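Local coordinates for protein peptidase M42 (Thaumarchaeota archaeon SCGC AB-539-E09, PDB 5DS0) that probably removes amino acids from the N termini of peptides, working as a twelve-subunit TET aminopeptidase of the two-metal M42 family, at residues 28-33 with 187-192; 40-43 with 49-52; 95-100 with 134-139. All coordinates share one frame; numbering follows the deposited sequence.

Contact 1: 28-33 with 187-192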
loop_
_atom_site.group_PDB
_atom_site.type_symbol
_atom_site.label_atom_id
_atom_site.label_comp_id
_atom_site.label_asym_id
_atom_site.label_seq_id
_atom_site.Cartn_x
_atom_site.Cartn_y
_atom_site.Cartn_z
ATOM N N ALA C 28 25.060 -47.621 -8.330
ATOM C CA ALA C 28 26.133 -48.614 -8.185
ATOM C C ALA C 28 25.978 -49.360 -6.864
ATOM O O ALA C 28 26.155 -50.569 -6.800
ATOM C CB ALA C 28 27.490 -47.940 -8.258
ATOM N N ILE C 29 25.657 -48.621 -5.817
ATOM C CA ILE C 29 25.433 -49.208 -4.497
ATOM C C ILE C 29 24.275 -50.191 -4.523
ATOM O O ILE C 29 24.324 -51.242 -3.876
ATOM C CB ILE C 29 25.153 -48.108 -3.448
ATOM C CG1 ILE C 29 26.455 -47.370 -3.116
ATOM C CG2 ILE C 29 24.551 -48.690 -2.183
ATOM C CD1 ILE C 29 26.251 -45.934 -2.707
ATOM N N CYS C 30 23.238 -49.834 -5.274
ATOM C CA CYS C 30 22.073 -50.686 -5.443
ATOM C C CYS C 30 22.430 -51.959 -6.200
ATOM O O CYS C 30 22.033 -53.039 -5.792
ATOM C CB CYS C 30 20.950 -49.933 -6.169
ATOM S SG CYS C 30 20.229 -48.570 -5.218
ATOM N N LYS C 31 23.175 -51.834 -7.291
ATOM C CA LYS C 31 23.575 -53.013 -8.066
ATOM C C LYS C 31 24.376 -53.979 -7.235
ATOM O O LYS C 31 24.176 -55.185 -7.327
ATOM C CB LYS C 31 24.404 -52.630 -9.289
ATOM C CG LYS C 31 23.572 -52.049 -10.407
ATOM C CD LYS C 31 24.402 -51.840 -11.670
ATOM C CE LYS C 31 24.849 -50.396 -11.775
ATOM N NZ LYS C 31 25.821 -50.170 -12.875
ATOM N N GLU C 32 25.292 -53.448 -6.435
ATOM C CA GLU C 32 26.165 -54.286 -5.629
ATOM C C GLU C 32 25.377 -55.066 -4.568
ATOM O O GLU C 32 25.567 -56.272 -4.412
ATOM C CB GLU C 32 27.255 -53.460 -4.967
ATOM C CG GLU C 32 28.358 -54.324 -4.384
ATOM C CD GLU C 32 29.496 -53.517 -3.787
ATOM O OE1 GLU C 32 29.350 -52.276 -3.652
ATOM O OE2 GLU C 32 30.545 -54.120 -3.464
ATOM N N TYR C 33 24.489 -54.385 -3.857
ATOM C CA TYR C 33 23.677 -55.036 -2.852
ATOM C C TYR C 33 22.802 -56.127 -3.448
ATOM O O TYR C 33 22.554 -57.148 -2.796
ATOM C CB TYR C 33 22.783 -54.015 -2.184
ATOM C CG TYR C 33 21.999 -54.537 -1.012
ATOM C CD1 TYR C 33 22.556 -54.564 0.246
ATOM C CD2 TYR C 33 20.686 -54.960 -1.161
ATOM C CE1 TYR C 33 21.842 -55.017 1.324
ATOM C CE2 TYR C 33 19.950 -55.413 -0.082
ATOM C CZ TYR C 33 20.535 -55.440 1.158
ATOM O OH TYR C 33 19.819 -55.873 2.249
ATOM N N VAL C 187 13.012 -50.097 0.268
ATOM C CA VAL C 187 11.896 -51.007 0.459
ATOM C C VAL C 187 11.805 -52.037 -0.654
ATOM O O VAL C 187 11.679 -53.221 -0.386
ATOM C CB VAL C 187 10.573 -50.243 0.519
ATOM C CG1 VAL C 187 9.385 -51.194 0.435
ATOM C CG2 VAL C 187 10.492 -49.453 1.811
ATOM N N LEU C 188 11.855 -51.599 -1.904
ATOM C CA LEU C 188 11.688 -52.538 -3.004
ATOM C C LEU C 188 12.851 -53.520 -3.089
ATOM O O LEU C 188 12.656 -54.697 -3.390
ATOM C CB LEU C 188 11.476 -51.821 -4.335
ATOM C CG LEU C 188 12.588 -50.946 -4.913
ATOM C CD1 LEU C 188 13.525 -51.703 -5.846
ATOM C CD2 LEU C 188 11.960 -49.779 -5.662
HETATM N N MSE C 189 14.052 -53.044 -2.801
HETATM C CA MSE C 189 15.221 -53.921 -2.750
HETATM C C MSE C 189 15.114 -54.941 -1.643
HETATM O O MSE C 189 15.455 -56.101 -1.838
HETATM C CB MSE C 189 16.480 -53.091 -2.550
HETATM C CG MSE C 189 16.874 -52.460 -3.872
HETATM SE SE MSE C 189 18.633 -51.608 -3.690
HETATM C CE MSE C 189 18.157 -50.038 -2.602
ATOM N N GLU C 190 14.661 -54.519 -0.471
ATOM C CA GLU C 190 14.515 -55.435 0.652
ATOM C C GLU C 190 13.405 -56.429 0.405
ATOM O O GLU C 190 13.483 -57.569 0.852
ATOM C CB GLU C 190 14.249 -54.677 1.953
ATOM C CG GLU C 190 15.492 -54.012 2.527
ATOM C CD GLU C 190 16.541 -55.019 2.950
ATOM O OE1 GLU C 190 16.378 -55.609 4.039
ATOM O OE2 GLU C 190 17.492 -55.253 2.173
ATOM N N ALA C 191 12.360 -55.997 -0.288
ATOM C CA ALA C 191 11.265 -56.888 -0.623
ATOM C C ALA C 191 11.775 -58.010 -1.514
ATOM O O ALA C 191 11.543 -59.177 -1.239
ATOM C CB ALA C 191 10.152 -56.128 -1.317
ATOM N N ILE C 192 12.473 -57.654 -2.580
ATOM C CA ILE C 192 13.009 -58.645 -3.493
ATOM C C ILE C 192 13.993 -59.560 -2.778
ATOM O O ILE C 192 13.971 -60.773 -2.982
ATOM C CB ILE C 192 13.665 -57.975 -4.716
ATOM C CG1 ILE C 192 12.575 -57.412 -5.629
ATOM C CG2 ILE C 192 14.504 -58.965 -5.502
ATOM C CD1 ILE C 192 13.070 -56.373 -6.609
#
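M189 and C30 face each other where helices 24-34 and 179-197 approach, and they illustrate how one flexible side chain can fill the gap between helices whose backbones stay well apart, with CA atoms of C30 and M189 8.0 Å from each other. M189, modelled as selenomethionine, bends at its last torsion (chi3 -73°), which turns the methyl alongside the cysteine sulfur. Its CE lies 3.6 Å from C30 SG, while SE sits 3.8 Å from C30 CB, so the thiol side chain is met by both the selenium and the methyl in an apolar contact.

Y33 makes the polar half. With CG anti to the backbone N (chi1 -173°), its ring reaches across toward helix 179-197, where the hydroxyl is hydrogen-bonded to E190 OE2. The modelled distance of 2.4 Å from Y33 OH to E190 OE2 is too short to be taken literally. OE2 comes to the edge of the ring, close to its plane, and the carboxylate is turned 55° from the ring. The glutamate chain bends at chi2 to get there. Its other oxygen, OE1, is engaged by R193 in a salt bridge and by S6 in a hydrogen bond; this buried carboxylate is thus satisfied at both oxygens and is probably ionised. Near its start, the same helix 179-197 supplies D180, a ligand of both cobalt ions.

Helix 2-15 packs against the junction, with L9 touching Y33 and L13 touching M189. Helix 333-349 flanks E190 through I340, and strand 232-240 is met by V187 and L188 through L236.

Contact 2: 40-43 with 49-52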
loop_
_atom_site.group_PDB
_atom_site.type_symbol
_atom_site.label_atom_id
_atom_site.label_comp_id
_atom_site.label_asym_id
_atom_site.label_seq_id
_atom_site.Cartn_x
_atom_site.Cartn_y
_atom_site.Cartn_z
ATOM N N GLU C 40 18.049 -60.925 -12.944
ATOM C CA GLU C 40 18.537 -60.192 -14.112
ATOM C C GLU C 40 18.484 -58.692 -13.807
ATOM O O GLU C 40 17.749 -58.262 -12.917
ATOM C CB GLU C 40 17.678 -60.533 -15.332
ATOM C CG GLU C 40 18.216 -60.046 -16.673
ATOM C CD GLU C 40 17.218 -60.231 -17.822
ATOM O OE1 GLU C 40 16.429 -61.211 -17.790
ATOM O OE2 GLU C 40 17.232 -59.396 -18.763
ATOM N N VAL C 41 19.283 -57.905 -14.522
ATOM C CA VAL C 41 19.327 -56.453 -14.338
ATOM C C VAL C 41 19.201 -55.727 -15.680
ATOM O O VAL C 41 20.014 -55.922 -16.566
ATOM C CB VAL C 41 20.651 -56.016 -13.681
ATOM C CG1 VAL C 41 20.662 -54.510 -13.438
ATOM C CG2 VAL C 41 20.894 -56.773 -12.383
ATOM N N VAL C 42 18.194 -54.879 -15.820
ATOM C CA VAL C 42 18.041 -54.075 -17.032
ATOM C C VAL C 42 18.150 -52.605 -16.664
ATOM O O VAL C 42 17.856 -52.212 -15.533
ATOM C CB VAL C 42 16.702 -54.338 -17.777
ATOM C CG1 VAL C 42 16.586 -55.803 -18.166
ATOM C CG2 VAL C 42 15.494 -53.920 -16.950
ATOM N N VAL C 43 18.543 -51.787 -17.633
ATOM C CA VAL C 43 18.725 -50.364 -17.399
ATOM C C VAL C 43 17.999 -49.530 -18.459
ATOM O O VAL C 43 17.670 -50.023 -19.533
ATOM C CB VAL C 43 20.237 -50.001 -17.350
ATOM C CG1 VAL C 43 20.978 -50.926 -16.386
ATOM C CG2 VAL C 43 20.864 -50.048 -18.734
ATOM N N VAL C 49 18.414 -48.143 -12.989
ATOM C CA VAL C 49 18.647 -49.586 -12.979
ATOM C C VAL C 49 17.414 -50.297 -12.384
ATOM O O VAL C 49 16.777 -49.815 -11.448
ATOM C CB VAL C 49 19.964 -50.052 -12.284
ATOM C CG1 VAL C 49 21.219 -49.206 -12.572
ATOM C CG2 VAL C 49 19.761 -50.053 -10.806
ATOM N N THR C 50 17.113 -51.458 -12.948
ATOM C CA THR C 50 15.924 -52.209 -12.638
ATOM C C THR C 50 16.299 -53.680 -12.407
ATOM O O THR C 50 16.976 -54.290 -13.219
ATOM C CB THR C 50 14.907 -52.103 -13.802
ATOM O OG1 THR C 50 14.681 -50.723 -14.147
ATOM C CG2 THR C 50 13.580 -52.767 -13.438
ATOM N N PHE C 51 15.813 -54.241 -11.309
ATOM C CA PHE C 51 16.139 -55.589 -10.894
ATOM C C PHE C 51 14.942 -56.484 -11.074
ATOM O O PHE C 51 13.860 -56.183 -10.570
ATOM C CB PHE C 51 16.528 -55.582 -9.424
ATOM C CG PHE C 51 17.620 -54.618 -9.110
ATOM C CD1 PHE C 51 18.927 -54.917 -9.459
ATOM C CD2 PHE C 51 17.350 -53.409 -8.499
ATOM C CE1 PHE C 51 19.951 -54.027 -9.188
ATOM C CE2 PHE C 51 18.367 -52.520 -8.217
ATOM C CZ PHE C 51 19.670 -52.827 -8.559
ATOM N N ILE C 52 15.143 -57.600 -11.765
ATOM C CA ILE C 52 14.055 -58.517 -12.092
ATOM C C ILE C 52 14.111 -59.766 -11.233
ATOM O O ILE C 52 15.147 -60.424 -11.132
ATOM C CB ILE C 52 14.097 -58.921 -13.569
ATOM C CG1 ILE C 52 14.113 -57.666 -14.449
ATOM C CG2 ILE C 52 12.901 -59.793 -13.916
ATOM C CD1 ILE C 52 14.362 -57.928 -15.922
#
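The ring of F51 is approached obliquely by V41, whose CG2 lies 4.0 Å from F51 CD1; the two side chains run side by side and point the same way from the sheet. C30 and M34 of helix 24-34 also pack on this ring, and C30 O comes within 3.6 Å of F51 CZ, at the ring's far end. The other flat group, the carboxylate of E40, leaves the opposite face of the hairpin on an extended chain. CD of E40 lies 4.1 Å from the methyl I52 CD1, a loose van der Waals contact beside the carboxylate, while OE1 forms a salt bridge with K54 just beyond the second strand.

These residues belong to a beta hairpin, a compact example of how antiparallel pairing sorts side chains onto two faces: E40, V42, T50 and I52 on one, V41, V43, V49 and F51 on the other. E40 with I52 and V42 with T50 are hydrogen-bonded pairs, whereas V41 with F51 and V43 with V49 are not. The bond from I52 N to E40 O is nearly straight at 172°. T50 N is 2.8 Å from V42 O, and V42 N is bonded in turn to T50 O; only the bond from E40 N to I52 O, at 3.5 Å, is weak.

On the face of E40, V42 turns CG1 against I52 CD1 at 3.8 Å, the two chains crossing at about a right angle, and brings CG2 against T50 CB, those two side chains meeting at a slant. The first torsion of T50 (chi1 -52°) carries OG1 to a hydrogen bond with S209 OG on strand 205-211, which pairs with the other edge of strand 49-53, the one turned away from 40-43, and carries the hairpin into the large mixed sheet.

Contact 3: 95-100 with 134-139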
loop_
_atom_site.group_PDB
_atom_site.type_symbol
_atom_site.label_atom_id
_atom_site.label_comp_id
_atom_site.label_asym_id
_atom_site.label_seq_id
_atom_site.Cartn_x
_atom_site.Cartn_y
_atom_site.Cartn_z
ATOM N N VAL C 95 15.029 -22.886 3.949
ATOM C CA VAL C 95 15.855 -23.950 4.554
ATOM C C VAL C 95 17.304 -24.014 4.040
ATOM O O VAL C 95 18.030 -24.915 4.416
ATOM C CB VAL C 95 15.238 -25.355 4.371
ATOM C CG1 VAL C 95 13.860 -25.430 4.984
ATOM C CG2 VAL C 95 15.182 -25.761 2.895
ATOM N N LEU C 96 17.718 -23.065 3.204
ATOM C CA LEU C 96 19.011 -23.130 2.548
ATOM C C LEU C 96 20.141 -22.403 3.263
ATOM O O LEU C 96 21.222 -22.953 3.403
ATOM C CB LEU C 96 18.901 -22.582 1.130
ATOM C CG LEU C 96 18.048 -23.374 0.140
ATOM C CD1 LEU C 96 17.967 -22.629 -1.187
ATOM C CD2 LEU C 96 18.612 -24.773 -0.070
ATOM N N LEU C 97 19.932 -21.156 3.656
ATOM C CA LEU C 97 21.005 -20.362 4.261
ATOM C C LEU C 97 21.672 -21.035 5.435
ATOM O O LEU C 97 21.006 -21.592 6.325
ATOM C CB LEU C 97 20.496 -19.008 4.730
ATOM C CG LEU C 97 20.440 -17.912 3.667
ATOM C CD1 LEU C 97 20.064 -16.587 4.316
ATOM C CD2 LEU C 97 21.762 -17.774 2.928
ATOM N N GLY C 98 23.001 -21.003 5.416
ATOM C CA GLY C 98 23.808 -21.512 6.521
ATOM C C GLY C 98 24.079 -22.995 6.466
ATOM O O GLY C 98 24.689 -23.543 7.387
ATOM N N GLN C 99 23.667 -23.638 5.373
ATOM C CA GLN C 99 23.729 -25.094 5.269
ATOM C C GLN C 99 24.986 -25.590 4.562
ATOM O O GLN C 99 25.487 -24.937 3.667
ATOM C CB GLN C 99 22.510 -25.617 4.529
ATOM C CG GLN C 99 21.191 -25.355 5.235
ATOM C CD GLN C 99 20.857 -26.370 6.308
ATOM O OE1 GLN C 99 21.600 -27.324 6.555
ATOM N NE2 GLN C 99 19.727 -26.170 6.951
ATOM N N ARG C 100 25.487 -26.747 4.993
ATOM C CA ARG C 100 26.689 -27.323 4.418
ATOM C C ARG C 100 26.336 -28.111 3.186
ATOM O O ARG C 100 25.371 -28.872 3.167
ATOM C CB ARG C 100 27.359 -28.267 5.391
ATOM C CG ARG C 100 27.840 -27.630 6.683
ATOM C CD ARG C 100 27.884 -28.702 7.741
ATOM N NE ARG C 100 28.511 -28.308 8.997
ATOM C CZ ARG C 100 29.799 -28.486 9.301
ATOM N NH1 ARG C 100 30.635 -28.978 8.398
ATOM N NH2 ARG C 100 30.256 -28.141 10.504
ATOM N N ARG C 134 18.269 -17.171 -5.856
ATOM C CA ARG C 134 19.026 -16.479 -6.916
ATOM C C ARG C 134 20.131 -15.562 -6.362
ATOM O O ARG C 134 21.145 -15.366 -7.023
ATOM C CB ARG C 134 18.084 -15.685 -7.846
ATOM C CG ARG C 134 17.156 -14.709 -7.121
ATOM C CD ARG C 134 16.219 -13.944 -8.034
ATOM N NE ARG C 134 17.010 -13.140 -8.961
ATOM C CZ ARG C 134 17.100 -13.359 -10.275
ATOM N NH1 ARG C 134 17.870 -12.564 -11.004
ATOM N NH2 ARG C 134 16.414 -14.344 -10.880
ATOM N N ASP C 135 19.943 -15.028 -5.154
ATOM C CA ASP C 135 20.930 -14.138 -4.510
ATOM C C ASP C 135 21.832 -14.835 -3.502
ATOM O O ASP C 135 22.514 -14.163 -2.723
ATOM C CB ASP C 135 20.229 -12.988 -3.780
ATOM C CG ASP C 135 19.300 -12.193 -4.686
ATOM O OD1 ASP C 135 19.645 -11.973 -5.870
ATOM O OD2 ASP C 135 18.214 -11.796 -4.205
HETATM N N MSE C 136 21.828 -16.167 -3.492
HETATM C CA MSE C 136 22.698 -16.917 -2.590
HETATM C C MSE C 136 23.889 -17.406 -3.358
HETATM O O MSE C 136 23.916 -17.337 -4.582
HETATM C CB MSE C 136 21.960 -18.113 -2.016
HETATM C CG MSE C 136 20.838 -17.685 -1.092
HETATM SE SE MSE C 136 19.931 -19.283 -0.359
HETATM C CE MSE C 136 18.349 -18.342 0.345
ATOM N N PHE C 137 24.901 -17.884 -2.643
ATOM C CA PHE C 137 26.024 -18.560 -3.273
ATOM C C PHE C 137 26.647 -19.504 -2.288
ATOM O O PHE C 137 26.237 -19.578 -1.144
ATOM C CB PHE C 137 27.068 -17.568 -3.788
ATOM C CG PHE C 137 27.123 -16.349 -3.001
ATOM C CD1 PHE C 137 27.716 -16.376 -1.756
ATOM C CD2 PHE C 137 26.522 -15.181 -3.470
ATOM C CE1 PHE C 137 27.738 -15.245 -0.965
ATOM C CE2 PHE C 137 26.522 -14.039 -2.688
ATOM C CZ PHE C 137 27.137 -14.071 -1.428
ATOM N N ILE C 138 27.654 -20.225 -2.750
ATOM C CA ILE C 138 28.320 -21.208 -1.951
ATOM C C ILE C 138 29.723 -20.724 -1.701
ATOM O O ILE C 138 30.453 -20.363 -2.627
ATOM C CB ILE C 138 28.296 -22.569 -2.658
ATOM C CG1 ILE C 138 26.868 -23.107 -2.622
ATOM C CG2 ILE C 138 29.223 -23.565 -1.992
ATOM C CD1 ILE C 138 26.564 -24.049 -3.748
ATOM N N ASP C 139 30.086 -20.746 -0.428
ATOM C CA ASP C 139 31.391 -20.347 0.032
ATOM C C ASP C 139 32.171 -21.607 0.272
ATOM O O ASP C 139 31.776 -22.431 1.092
ATOM C CB ASP C 139 31.251 -19.566 1.333
ATOM C CG ASP C 139 32.566 -19.017 1.836
ATOM O OD1 ASP C 139 33.635 -19.369 1.288
ATOM O OD2 ASP C 139 32.535 -18.214 2.788
#
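A type II turn from L96 to Q99, closed by the backbone bond from Q99 N to L96 O and with G98 taking the positive phi (85°) that it calls for at its third position, brings L97 opposite M136, with their CA atoms 7.9 Å apart. No hydrogen bond joins the two segments, and the contact is purely apolar. M136, modelled as selenomethionine, extends beyond CG and lays its end against both leucines: SE lies 3.8 Å from L96 CB, whereas CE reaches 3.9 Å from L97 CG. L96 crosses it at about a right angle and also brings CD1 to within 4.0 Å of SE. L97 comes in more slantwise, its CD2 lying alongside both SE and CG of the selenomethionine. The lesson is that a long unbranched chain can serve two neighbours with different atoms.

Around this buried junction, F85 of strand 82-88 and I114 of strand 108-115 both touch M136, and I114 meets L96 as well. The turn thus lies against the six-stranded antiparallel barrel, probably the dimerisation domain of M42 peptidases, consistent with D139 on strand 137-139 forming a salt bridge to R322 of a second subunit.

Overall arrangement
After helix 2-15 the chain enters helix 24-34, then turns directly into the hairpin of contact 2, which closes a short loop between 40-43 and 49-52. Contact 3 closes the next, between 95-100 and 134-139, at the barrel. Both are nested inside the long loop that contact 1 closes on reaching helix 179-197, while contacts 2 and 3 follow one another in series. Contacts 1 and 2 touch, with centres about 10 Å apart, so helix and hairpin lie together on one side of the chain's centre. Contact 3 lies across that centre, its own centre about 33 Å from that of contact 1, in the part facing another subunit.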